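Local atomic coordinates of LRA-12 (Uncultured bacterium, PDB entry 5AEB), a protein that is a di-zinc class B3 metallo-beta-lactamase and carbapenemase, which probably hydrolyses the amide bond of the beta-lactam ring in carbapenems and related antibiotics. Residues Q262-Y265 with E266-L269; S235-K238 with P239-Y243; V12-A15 with D16-K19. One frame throughout, in Å; residues are numbered along the deposited sequence.

How the interactions relate
All three contacts are local, each between adjoining segments, so they follow one another along the chain and neither nest nor cross. Interaction 3 (12-19) comes first, a set of turns in the N-terminal loop before strand 24-27; it sets Trp17 beside the zinc site and touches helix 87-90. Interaction 2 (235-243) closes a turn directly after helix 233-236 and reaches back to Tyr21 and Phe24, just beyond interaction 3; the nearest atoms of the two are about 8 Å apart. Interaction 1 (262-269) ends helix 251-267, which packs on helix 204-216 near the C terminus; its centre lies about 33 Å from that of interaction 2.

Interaction 1: Q262-Y265 with E266-L269; sequences QKEY and EKHL
Residues 262-269 run through the last turn of helix 251-267, where Glu266 N donates to Gln262 O at 3.0 Å and Lys267 N to Lys263 O, before His268 leaves the helix with positive phi. The ending has the form of a Schellman motif: Leu269 N reaches back weakly to Glu264 O, and His268 N divides its weak bonding between Glu264 O and, at 3.1 Å, Tyr265 O. The imidazole of His268 reinforces it: ND1 donates to Tyr265 O at 2.8 Å, lying in the carbonyl plane and with that oxygen close to the ring plane, while Glu266 O lies over one face of the ring, offset toward its rim, and Phe195 also meets the ring.

One turn earlier, Gln262 NE2 gives Glu266 OE2 a nearly straight bond of 2.8 Å (174° at the hydrogen). OE2 accepts through its anti lone pair and lies in the amide plane of Gln262, although the carboxylate as a whole is turned 54° from that plane; with CG of Gln262 anti to its backbone N (chi1 166°), the bend at chi2 brings the amide to this oxygen. Lys263 runs alongside Glu266, but its NZ pairs with Asp259, while the Tyr265 ring packs on Tyr208, Ala209 and Leu212 of helix 204-216. The carbonyl acceptor implies a proton on ND1, NE2 staying unsettled, and holds the imidazole where backbone bonding is weak.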
loop_
_atom_site.group_PDB
_atom_site.type_symbol
_atom_site.label_atom_id
_atom_site.label_comp_id
_atom_site.label_asym_id
_atom_site.label_seq_id
_atom_site.Cartn_x
_atom_site.Cartn_y
_atom_site.Cartn_z
ATOM N N GLN A 262 -10.761 -14.299 -5.976
ATOM C CA GLN A 262 -11.373 -14.712 -7.241
ATOM C C GLN A 262 -12.832 -15.175 -7.030
ATOM O O GLN A 262 -13.730 -14.707 -7.733
ATOM C CB GLN A 262 -10.531 -15.802 -7.898
ATOM C CG GLN A 262 -11.195 -16.551 -9.044
ATOM C CD GLN A 262 -11.338 -15.688 -10.283
ATOM O OE1 GLN A 262 -10.438 -14.918 -10.629
ATOM N NE2 GLN A 262 -12.483 -15.794 -10.944
ATOM N N LYS A 263 -13.053 -16.069 -6.054
ATOM C CA LYS A 263 -14.403 -16.526 -5.672
ATOM C C LYS A 263 -15.300 -15.352 -5.258
ATOM O O LYS A 263 -16.506 -15.338 -5.546
ATOM C CB LYS A 263 -14.338 -17.541 -4.533
ATOM C CG LYS A 263 -13.498 -18.786 -4.826
ATOM C CD LYS A 263 -13.805 -19.361 -6.207
ATOM C CE LYS A 263 -12.618 -20.079 -6.819
ATOM N NZ LYS A 263 -12.219 -21.265 -6.011
ATOM N N GLU A 264 -14.697 -14.388 -4.556
ATOM C CA GLU A 264 -15.372 -13.191 -4.125
ATOM C C GLU A 264 -15.826 -12.373 -5.342
ATOM O O GLU A 264 -16.976 -11.929 -5.406
ATOM C CB GLU A 264 -14.451 -12.382 -3.223
ATOM C CG GLU A 264 -15.123 -11.222 -2.531
ATOM C CD GLU A 264 -16.205 -11.680 -1.594
ATOM O OE1 GLU A 264 -17.255 -12.146 -2.070
ATOM O OE2 GLU A 264 -16.006 -11.582 -0.373
ATOM N N TYR A 265 -14.917 -12.175 -6.297
ATOM C CA TYR A 265 -15.206 -11.511 -7.556
ATOM C C TYR A 265 -16.396 -12.157 -8.291
ATOM O O TYR A 265 -17.254 -11.445 -8.811
ATOM C CB TYR A 265 -13.955 -11.502 -8.438
ATOM C CG TYR A 265 -14.192 -11.290 -9.921
ATOM C CD1 TYR A 265 -14.509 -10.036 -10.420
ATOM C CD2 TYR A 265 -14.091 -12.344 -10.823
ATOM C CE1 TYR A 265 -14.712 -9.833 -11.767
ATOM C CE2 TYR A 265 -14.297 -12.146 -12.178
ATOM C CZ TYR A 265 -14.613 -10.887 -12.633
ATOM O OH TYR A 265 -14.815 -10.674 -13.969
ATOM N N GLU A 266 -16.439 -13.487 -8.310
ATOM C CA GLU A 266 -17.525 -14.259 -8.932
ATOM C C GLU A 266 -18.899 -14.033 -8.299
ATOM O O GLU A 266 -19.899 -13.923 -9.006
ATOM C CB GLU A 266 -17.191 -15.761 -8.948
ATOM C CG GLU A 266 -16.231 -16.168 -10.056
ATOM C CD GLU A 266 -15.609 -17.542 -9.844
ATOM O OE1 GLU A 266 -16.292 -18.458 -9.328
ATOM O OE2 GLU A 266 -14.427 -17.720 -10.210
ATOM N N LYS A 267 -18.952 -13.984 -6.978
ATOM C CA LYS A 267 -20.171 -13.630 -6.267
ATOM C C LYS A 267 -20.608 -12.183 -6.567
ATOM O O LYS A 267 -21.806 -11.878 -6.567
ATOM C CB LYS A 267 -19.944 -13.785 -4.763
ATOM C CG LYS A 267 -19.892 -15.228 -4.270
ATOM C CD LYS A 267 -19.515 -15.287 -2.795
ATOM C CE LYS A 267 -19.901 -16.624 -2.165
ATOM N NZ LYS A 267 -19.160 -17.771 -2.765
ATOM N N HIS A 268 -19.596 -11.336 -6.809
ATOM C CA HIS A 268 -19.623 -9.864 -6.963
ATOM C C HIS A 268 -19.452 -8.975 -5.689
ATOM O O HIS A 268 -19.623 -7.769 -5.801
ATOM C CB HIS A 268 -20.748 -9.385 -7.924
ATOM C CG HIS A 268 -20.854 -10.173 -9.235
ATOM N ND1 HIS A 268 -19.791 -10.752 -9.841
ATOM C CD2 HIS A 268 -21.974 -10.460 -10.057
ATOM C CE1 HIS A 268 -20.192 -11.369 -10.983
ATOM N NE2 HIS A 268 -21.531 -11.196 -11.111
ATOM N N LEU A 269 -19.074 -9.492 -4.497
ATOM C CA LEU A 269 -19.182 -8.635 -3.281
ATOM C C LEU A 269 -18.691 -9.053 -1.831
ATOM O O LEU A 269 -18.358 -10.124 -1.538
ATOM C CB LEU A 269 -20.638 -8.127 -3.176
ATOM C CG LEU A 269 -21.739 -9.198 -2.845
ATOM C CD1 LEU A 269 -22.121 -9.209 -1.353
ATOM C CD2 LEU A 269 -23.005 -9.094 -3.712
#

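Interaction 2: S235-K238 with P239-Y243; sequences SKHK and PGDGY. With SO4 (sulfate ion), chain E.
Oxygen O1 of the bound sulfate is gripped from both segments: His237 NE2 donates to it at 2.8 Å with 161° at the hydrogen, the oxygen lying in the plane of the ring, and Gly242 N adds a weak bond. The same Gly242 N also reaches sulfate O4, and Gly240 N donates to O2 at 2.7 Å. Three donors thus hold the anion from one side, two of them backbone amides.

The amide of Gly240 is presented by a type II beta turn from Lys238 to Asp241, just after helix 233-236, and that of Gly242 by the residue after the turn. Pro239 and Gly240 are the central residues, Gly240 with positive phi, and Asp241 N closes the turn on Lys238 O at 3.1 Å. A second bond ties it in the reverse sense: Lys238 N donates to Asp241 OD2 at 2.9 Å, meeting the oxygen from well above the carboxylate plane. With CG beside its own backbone N (chi1 -80°), the Asp241 side chain folds back over the turn, its OD1 coming 3.4 Å from Lys238 CB. Asp241 CB passes His237 CD2 at 3.8 Å, the two side chains running in opposite directions with the imidazole and carboxylate planes 62° apart.

The imidazole is fixed from outside by Tyr21, whose OH bonds ND1, and by the stacked ring of Phe24, while Lys238 NZ turns back to His234 O. The sulfate probably came from the crystallisation liquor, so it shows that these donors can accommodate an anion in the crystal, and implies no function. NE2 and Gly240 N aim their hydrogens nearly straight at it, Gly242 N divides a more bent donation between O4 and O1, and the ion's charge would probably favour the protonated form of His237.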
loop_
_atom_site.group_PDB
_atom_site.type_symbol
_atom_site.label_atom_id
_atom_site.label_comp_id
_atom_site.label_asym_id
_atom_site.label_seq_id
_atom_site.Cartn_x
_atom_site.Cartn_y
_atom_site.Cartn_z
ATOM N N SER A 235 2.158 -14.020 11.693
ATOM C CA SER A 235 2.615 -15.424 11.686
ATOM C C SER A 235 4.041 -15.567 11.182
ATOM O O SER A 235 4.707 -16.539 11.463
ATOM C CB SER A 235 1.718 -16.277 10.796
ATOM O OG SER A 235 0.391 -16.235 11.283
ATOM N N LYS A 236 4.510 -14.613 10.407
ATOM C CA LYS A 236 5.802 -14.745 9.762
ATOM C C LYS A 236 6.887 -14.042 10.568
ATOM O O LYS A 236 8.055 -14.343 10.423
ATOM C CB LYS A 236 5.713 -14.180 8.346
ATOM C CG LYS A 236 4.787 -14.997 7.454
ATOM C CD LYS A 236 4.378 -14.237 6.195
ATOM C CE LYS A 236 3.632 -15.155 5.219
ATOM N NZ LYS A 236 3.147 -14.387 4.017
ATOM N N HIS A 237 6.486 -13.108 11.427
ATOM C CA HIS A 237 7.434 -12.302 12.180
ATOM C C HIS A 237 6.883 -11.859 13.500
ATOM O O HIS A 237 5.770 -11.343 13.566
ATOM C CB HIS A 237 7.857 -11.091 11.357
ATOM C CG HIS A 237 8.735 -10.122 12.101
ATOM N ND1 HIS A 237 8.241 -9.177 12.919
ATOM C CD2 HIS A 237 10.110 -9.965 12.113
ATOM C CE1 HIS A 237 9.250 -8.455 13.432
ATOM N NE2 HIS A 237 10.393 -8.938 12.939
ATOM N N LYS A 238 7.679 -12.039 14.556
ATOM C CA LYS A 238 7.396 -11.494 15.889
ATOM C C LYS A 238 8.437 -10.407 16.211
ATOM O O LYS A 238 9.573 -10.481 15.737
ATOM C CB LYS A 238 7.523 -12.583 16.968
ATOM C CG LYS A 238 6.725 -13.859 16.753
ATOM C CD LYS A 238 5.330 -13.751 17.343
ATOM C CE LYS A 238 4.491 -14.951 16.940
ATOM N NZ LYS A 238 3.187 -14.483 16.387
ATOM N N PRO A 239 8.074 -9.409 17.037
ATOM C CA PRO A 239 9.114 -8.462 17.448
ATOM C C PRO A 239 10.301 -9.201 18.086
ATOM O O PRO A 239 10.113 -10.073 18.937
ATOM C CB PRO A 239 8.403 -7.588 18.480
ATOM C CG PRO A 239 6.952 -7.709 18.165
ATOM C CD PRO A 239 6.754 -9.078 17.603
ATOM N N GLY A 240 11.509 -8.886 17.643
ATOM C CA GLY A 240 12.693 -9.540 18.176
ATOM C C GLY A 240 13.235 -10.719 17.390
ATOM O O GLY A 240 14.265 -11.273 17.773
ATOM N N ASP A 241 12.571 -11.097 16.291
ATOM C CA ASP A 241 13.024 -12.214 15.453
ATOM C C ASP A 241 14.410 -11.961 14.885
ATOM O O ASP A 241 15.186 -12.896 14.668
ATOM C CB ASP A 241 12.076 -12.458 14.265
ATOM C CG ASP A 241 10.831 -13.246 14.640
ATOM O OD1 ASP A 241 10.631 -13.549 15.827
ATOM O OD2 ASP A 241 10.036 -13.547 13.725
ATOM N N GLY A 242 14.716 -10.697 14.624
ATOM C CA GLY A 242 15.905 -10.375 13.856
ATOM C C GLY A 242 15.637 -10.567 12.377
ATOM O O GLY A 242 14.527 -10.937 11.974
ATOM N N TYR A 243 16.662 -10.314 11.571
ATOM C CA TYR A 243 16.585 -10.376 10.115
ATOM C C TYR A 243 16.304 -11.788 9.564
ATOM O O TYR A 243 17.069 -12.713 9.795
ATOM C CB TYR A 243 17.881 -9.818 9.534
ATOM C CG TYR A 243 17.845 -9.590 8.050
ATOM C CD1 TYR A 243 16.895 -8.753 7.491
ATOM C CD2 TYR A 243 18.781 -10.199 7.205
ATOM C CE1 TYR A 243 16.859 -8.530 6.134
ATOM C CE2 TYR A 243 18.751 -9.988 5.838
ATOM C CZ TYR A 243 17.783 -9.143 5.314
ATOM O OH TYR A 243 17.723 -8.898 3.979
HETATM S S SO4 E . 13.318 -7.504 14.802
HETATM O O1 SO4 E . 13.066 -8.515 13.737
HETATM O O2 SO4 E . 12.055 -7.218 15.545
HETATM O O3 SO4 E . 13.855 -6.273 14.163
HETATM O O4 SO4 E . 14.364 -8.023 15.724
#

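Interaction 3: V12-A15 with D16-K19; sequences VSNA and DWSK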
loop_
_atom_site.group_PDB
_atom_site.type_symbol
_atom_site.label_atom_id
_atom_site.label_comp_id
_atom_site.label_asym_id
_atom_site.label_seq_id
_atom_site.Cartn_x
_atom_site.Cartn_y
_atom_site.Cartn_z
ATOM N N VAL A 12 -13.604 4.047 13.052
ATOM C CA VAL A 12 -12.741 2.872 12.967
ATOM C C VAL A 12 -13.088 1.953 14.125
ATOM O O VAL A 12 -12.907 2.327 15.277
ATOM C CB VAL A 12 -11.230 3.222 13.015
ATOM C CG1 VAL A 12 -10.385 1.938 12.995
ATOM C CG2 VAL A 12 -10.857 4.157 11.875
ATOM N N SER A 13 -13.574 0.757 13.798
ATOM C CA SER A 13 -13.976 -0.242 14.786
ATOM C C SER A 13 -12.833 -1.195 15.179
ATOM O O SER A 13 -12.893 -1.830 16.219
ATOM C CB SER A 13 -15.168 -1.050 14.247
ATOM O OG SER A 13 -14.842 -1.658 12.989
ATOM N N ASN A 14 -11.798 -1.276 14.347
ATOM C CA ASN A 14 -10.686 -2.213 14.525
ATOM C C ASN A 14 -9.489 -1.550 15.214
ATOM O O ASN A 14 -8.721 -0.823 14.574
ATOM C CB ASN A 14 -10.283 -2.731 13.136
ATOM C CG ASN A 14 -9.220 -3.810 13.175
ATOM O OD1 ASN A 14 -8.442 -3.941 14.123
ATOM N ND2 ASN A 14 -9.174 -4.583 12.115
ATOM N N ALA A 15 -9.326 -1.811 16.505
ATOM C CA ALA A 15 -8.246 -1.220 17.304
ATOM C C ALA A 15 -6.835 -1.432 16.740
ATOM O O ALA A 15 -5.962 -0.603 16.950
ATOM C CB ALA A 15 -8.304 -1.713 18.741
ATOM N N ASP A 16 -6.614 -2.550 16.050
ATOM C CA ASP A 16 -5.314 -2.858 15.433
ATOM C C ASP A 16 -4.868 -1.847 14.358
ATOM O O ASP A 16 -3.677 -1.780 14.035
ATOM C CB ASP A 16 -5.315 -4.289 14.851
ATOM C CG ASP A 16 -5.237 -5.369 15.938
ATOM O OD1 ASP A 16 -4.974 -5.032 17.114
ATOM O OD2 ASP A 16 -5.435 -6.567 15.627
ATOM N N TRP A 17 -5.811 -1.073 13.803
ATOM C CA TRP A 17 -5.456 -0.044 12.829
ATOM C C TRP A 17 -4.603 1.035 13.439
ATOM O O TRP A 17 -3.703 1.531 12.807
ATOM C CB TRP A 17 -6.703 0.529 12.172
ATOM C CG TRP A 17 -7.321 -0.385 11.130
ATOM C CD1 TRP A 17 -7.092 -1.753 10.932
ATOM C CD2 TRP A 17 -8.323 -0.024 10.113
ATOM N NE1 TRP A 17 -7.838 -2.222 9.877
ATOM C CE2 TRP A 17 -8.611 -1.257 9.362
ATOM C CE3 TRP A 17 -9.004 1.140 9.785
ATOM C CZ2 TRP A 17 -9.523 -1.286 8.308
ATOM C CZ3 TRP A 17 -9.904 1.102 8.711
ATOM C CH2 TRP A 17 -10.166 -0.085 8.000
ATOM N N SER A 18 -4.851 1.394 14.686
ATOM C CA SER A 18 -4.047 2.412 15.352
ATOM C C SER A 18 -3.038 1.849 16.347
ATOM O O SER A 18 -2.177 2.577 16.819
ATOM C CB SER A 18 -4.958 3.420 16.056
ATOM O OG SER A 18 -5.775 2.714 16.967
ATOM N N LYS A 19 -3.130 0.556 16.652
ATOM C CA LYS A 19 -2.201 -0.093 17.575
ATOM C C LYS A 19 -0.722 -0.018 17.108
ATOM O O LYS A 19 -0.401 -0.482 16.030
ATOM C CB LYS A 19 -2.652 -1.539 17.774
ATOM C CG LYS A 19 -1.859 -2.335 18.798
ATOM C CD LYS A 19 -2.638 -3.566 19.206
ATOM C CE LYS A 19 -1.929 -4.308 20.338
ATOM N NZ LYS A 19 -0.858 -5.197 19.810
HETATM O O HOH W 1 -8.079 1.798 15.478
#
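An Asx turn in the N-terminal loop, next to the zinc site, joins Asn14 to Asp16: Asn14 OD1 accepts a hydrogen bond from Asp16 N at 3.0 Å, the donor tilted somewhat from the plane of the side-chain carbonyl. The backbone of the same residue is used as well. Trp17 N donates to Asn14 O at 3.0 Å from above the carbonyl plane, and Ser18 N donates to Ala15 O, so that one turn runs into the next; Lys19 N adds a weak bond to Ala15 O. A water bridges the loop, donating to Asn14 O at 2.8 Å and hydrogen-bonding Ser18 OG.

The indole of Trp17 carries the apolar contacts, with Val12 and with Asn14 CB, and in this metallo-beta-lactamase fold it lies beside the second zinc ligand set: it touches Asp88 and meets the ring of His227, about 5 Å from a zinc ion. Tyr87, of helix 87-90, also packs on Trp17 and on Val12.

Over one face of the indole stands Asn14 CB, a CH-pi contact 4.1 Å from the centroid of the five-membered ring and 13° off its normal. CG of Asn14 lies anti to the backbone N (chi1 -175°), which carries the amide over toward CD1 and NE1, and the chi2 rotation leaves its plane 26° from that of the indole, with ND2 3.5 Å from Trp17 NE1. Val12 CG1 approaches obliquely at Trp17 CE3 of the six-membered ring, 3.6 Å away, while Trp17 NE1 forms a weak hydrogen bond to Asp37.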